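Local coordinates for sensor protein (Vibrio cholerae, PDB 3BY9) that probably acts as a membrane-bound histidine kinase of a two-component system, whose sensor domain, the part described here, binds C4-dicarboxylates such as succinate, at residues Q114-F119 with Y131-V136. Numbering follows the deposited sequence. Where two conformers were deposited one is given.
Sequences QKSQYF and YYAYPV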
loop_
_atom_site.group_PDB
_atom_site.type_symbol
_atom_site.label_atom_id
_atom_site.label_comp_id
_atom_site.label_asym_id
_atom_site.label_seq_id
_atom_site.Cartn_x
_atom_site.Cartn_y
_atom_site.Cartn_z
ATOM N N GLN A 114 4.861 14.861 10.503
ATOM C CA GLN A 114 5.746 13.725 10.369
ATOM C C GLN A 114 5.615 13.109 9.007
ATOM O O GLN A 114 4.664 13.361 8.272
ATOM C CB GLN A 114 5.448 12.629 11.392
ATOM C CG GLN A 114 6.172 12.795 12.690
ATOM C CD GLN A 114 5.411 13.674 13.636
ATOM O OE1 GLN A 114 5.942 14.092 14.660
ATOM N NE2 GLN A 114 4.147 13.953 13.308
ATOM N N LYS A 115 6.605 12.314 8.677
ATOM C CA LYS A 115 6.571 11.587 7.412
ATOM C C LYS A 115 5.560 10.482 7.730
ATOM O O LYS A 115 5.415 10.077 8.887
ATOM C CB LYS A 115 7.928 10.958 7.073
ATOM C CG LYS A 115 8.508 10.042 8.092
ATOM C CD LYS A 115 9.914 9.606 7.652
ATOM C CE LYS A 115 10.513 8.622 8.653
ATOM N NZ LYS A 115 9.642 7.407 8.833
ATOM N N SER A 116 4.821 10.004 6.731
ATOM C CA SER A 116 3.920 8.904 6.991
ATOM C C SER A 116 3.883 8.047 5.746
ATOM O O SER A 116 4.354 8.450 4.674
ATOM C CB SER A 116 2.489 9.397 7.336
ATOM O OG SER A 116 1.894 10.014 6.218
ATOM N N GLN A 117 3.396 6.812 5.913
ATOM C CA GLN A 117 3.253 5.928 4.759
ATOM C C GLN A 117 1.960 5.149 4.937
ATOM O O GLN A 117 1.468 4.972 6.072
ATOM C CB GLN A 117 4.457 5.004 4.613
ATOM C CG GLN A 117 4.739 4.150 5.834
ATOM C CD GLN A 117 6.151 3.558 5.745
ATOM O OE1 GLN A 117 7.081 3.948 6.485
ATOM N NE2 GLN A 117 6.330 2.654 4.808
ATOM N N TYR A 118 1.401 4.647 3.823
ATOM C CA TYR A 118 0.096 4.005 3.915
ATOM C C TYR A 118 -0.146 3.205 2.648
ATOM O O TYR A 118 0.512 3.431 1.659
ATOM C CB TYR A 118 -0.974 5.114 3.963
ATOM C CG TYR A 118 -2.388 4.647 4.315
ATOM C CD1 TYR A 118 -2.652 4.030 5.568
ATOM C CD2 TYR A 118 -3.450 4.881 3.448
ATOM C CE1 TYR A 118 -3.941 3.660 5.925
ATOM C CE2 TYR A 118 -4.768 4.525 3.792
ATOM C CZ TYR A 118 -4.989 3.916 5.038
ATOM O OH TYR A 118 -6.280 3.626 5.401
ATOM N N PHE A 119 -1.065 2.235 2.685
ATOM C CA PHE A 119 -1.393 1.527 1.429
ATOM C C PHE A 119 -2.908 1.500 1.372
ATOM O O PHE A 119 -3.569 1.483 2.421
ATOM C CB PHE A 119 -0.785 0.086 1.381
ATOM C CG PHE A 119 -1.096 -0.753 2.585
ATOM C CD1 PHE A 119 -2.280 -1.474 2.658
ATOM C CD2 PHE A 119 -0.216 -0.798 3.659
ATOM C CE1 PHE A 119 -2.586 -2.244 3.811
ATOM C CE2 PHE A 119 -0.521 -1.558 4.801
ATOM C CZ PHE A 119 -1.710 -2.275 4.861
ATOM N N TYR A 131 1.535 4.686 -0.497
ATOM C CA TYR A 131 1.640 6.133 -0.419
ATOM C C TYR A 131 2.669 6.602 0.577
ATOM O O TYR A 131 2.713 6.077 1.702
ATOM C CB TYR A 131 0.280 6.729 0.026
ATOM C CG TYR A 131 -0.906 6.416 -0.881
ATOM C CD1 TYR A 131 -1.470 7.389 -1.686
ATOM C CD2 TYR A 131 -1.514 5.151 -0.865
ATOM C CE1 TYR A 131 -2.612 7.135 -2.473
ATOM C CE2 TYR A 131 -2.657 4.899 -1.641
ATOM C CZ TYR A 131 -3.188 5.874 -2.428
ATOM O OH TYR A 131 -4.284 5.614 -3.217
ATOM N N TYR A 132 3.508 7.568 0.153
ATOM C CA TYR A 132 4.458 8.200 1.086
ATOM C C TYR A 132 4.065 9.681 1.157
ATOM O O TYR A 132 3.846 10.321 0.118
ATOM C CB TYR A 132 5.886 8.112 0.555
ATOM C CG TYR A 132 6.475 6.723 0.743
ATOM C CD1 TYR A 132 6.888 6.305 2.004
ATOM C CD2 TYR A 132 6.607 5.875 -0.335
ATOM C CE1 TYR A 132 7.449 5.031 2.188
ATOM C CE2 TYR A 132 7.167 4.604 -0.181
ATOM C CZ TYR A 132 7.580 4.207 1.057
ATOM O OH TYR A 132 8.176 2.976 1.173
ATOM N N ALA A 133 4.012 10.244 2.364
ATOM C CA ALA A 133 3.608 11.647 2.494
ATOM C C ALA A 133 4.566 12.376 3.426
ATOM O O ALA A 133 5.245 11.752 4.281
ATOM C CB ALA A 133 2.163 11.709 3.052
ATOM N N TYR A 134 4.663 13.684 3.238
ATOM C CA TYR A 134 5.609 14.450 4.063
ATOM C C TYR A 134 5.070 15.867 4.179
ATOM O O TYR A 134 4.498 16.409 3.241
ATOM C CB TYR A 134 6.978 14.486 3.341
ATOM C CG TYR A 134 8.125 14.786 4.268
ATOM C CD1 TYR A 134 8.776 13.752 4.960
ATOM C CD2 TYR A 134 8.555 16.097 4.469
ATOM C CE1 TYR A 134 9.821 14.041 5.835
ATOM C CE2 TYR A 134 9.609 16.376 5.343
ATOM C CZ TYR A 134 10.231 15.340 6.023
ATOM O OH TYR A 134 11.271 15.624 6.939
ATOM N N PRO A 135 5.235 16.503 5.356
ATOM C CA PRO A 135 4.729 17.874 5.507
ATOM C C PRO A 135 5.558 18.910 4.707
ATOM O O PRO A 135 6.793 18.778 4.615
ATOM C CB PRO A 135 4.882 18.136 7.028
ATOM C CG PRO A 135 6.137 17.303 7.373
ATOM C CD PRO A 135 5.847 15.989 6.601
ATOM N N VAL A 136 4.878 19.918 4.139
ATOM C CA VAL A 136 5.603 21.007 3.473
ATOM C C VAL A 136 5.722 22.085 4.550
ATOM O O VAL A 136 4.711 22.571 5.043
ATOM C CB VAL A 136 4.835 21.566 2.292
ATOM C CG1 VAL A 136 5.617 22.795 1.690
ATOM C CG2 VAL A 136 4.695 20.457 1.201
HETATM O O HOH W 1 8.940 2.284 3.820
#
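Ser116 pairs with Ala133, and Tyr118 with Tyr131, as hydrogen-bonded pairs of an antiparallel hairpin, the strand directions 155° apart. Ala133 N reaches Ser116 O at 2.9 Å, and the return bond runs from Ser116 N to Ala133 O. Tyr131 N gives a nearly straight bond to Tyr118 O, 2.7 Å long. Its reciprocal, from Tyr118 N to Tyr131 O, is more bent. Between them Gln117 and Tyr132 form the non-hydrogen-bonded pair. Their side chains run side by side in the same direction, with amide and ring planes 53° apart. Gln117 NE2 lies 3.7 Å from Tyr132 CE1, oblique to the ring. One water joins the two ends, 2.8 Å from Gln117 NE2, whose hydrogen it accepts, and the same distance from Tyr132 OH; with a further bond to Tyr130 OH, two partners hold the amide nitrogen. On the other face of the sheet, Ser116 OG touches Ala133 CB at 3.6 Å. Chi1 of 67° sets this hydroxyl between the backbone N and carbonyl carbon, and it bonds Ser110 OG and Tyr106 O of helix 105-110. The Tyr131 ring lies on this face too. Tyr118 O lies at the edge of the Tyr131 ring, in its plane, 3.7 Å from Tyr131 CD2. At the end of the pair away from the turn, Lys115 CB rests 3.6 Å from Tyr134 CD1, and Pro135 CD packs against Gln114 O. Strand 116-121 is one edge strand of a five-stranded antiparallel sheet. Tyr131 is a succinate-binding residue: its OH bonds a bound succinic acid molecule, and its ring stacks on Tyr106, another residue of the site. Two backbone bonds hold the Tyr131 main chain, so they probably fix where its ring enters the site; on the opposite face a water bridges Gln117 and Tyr132.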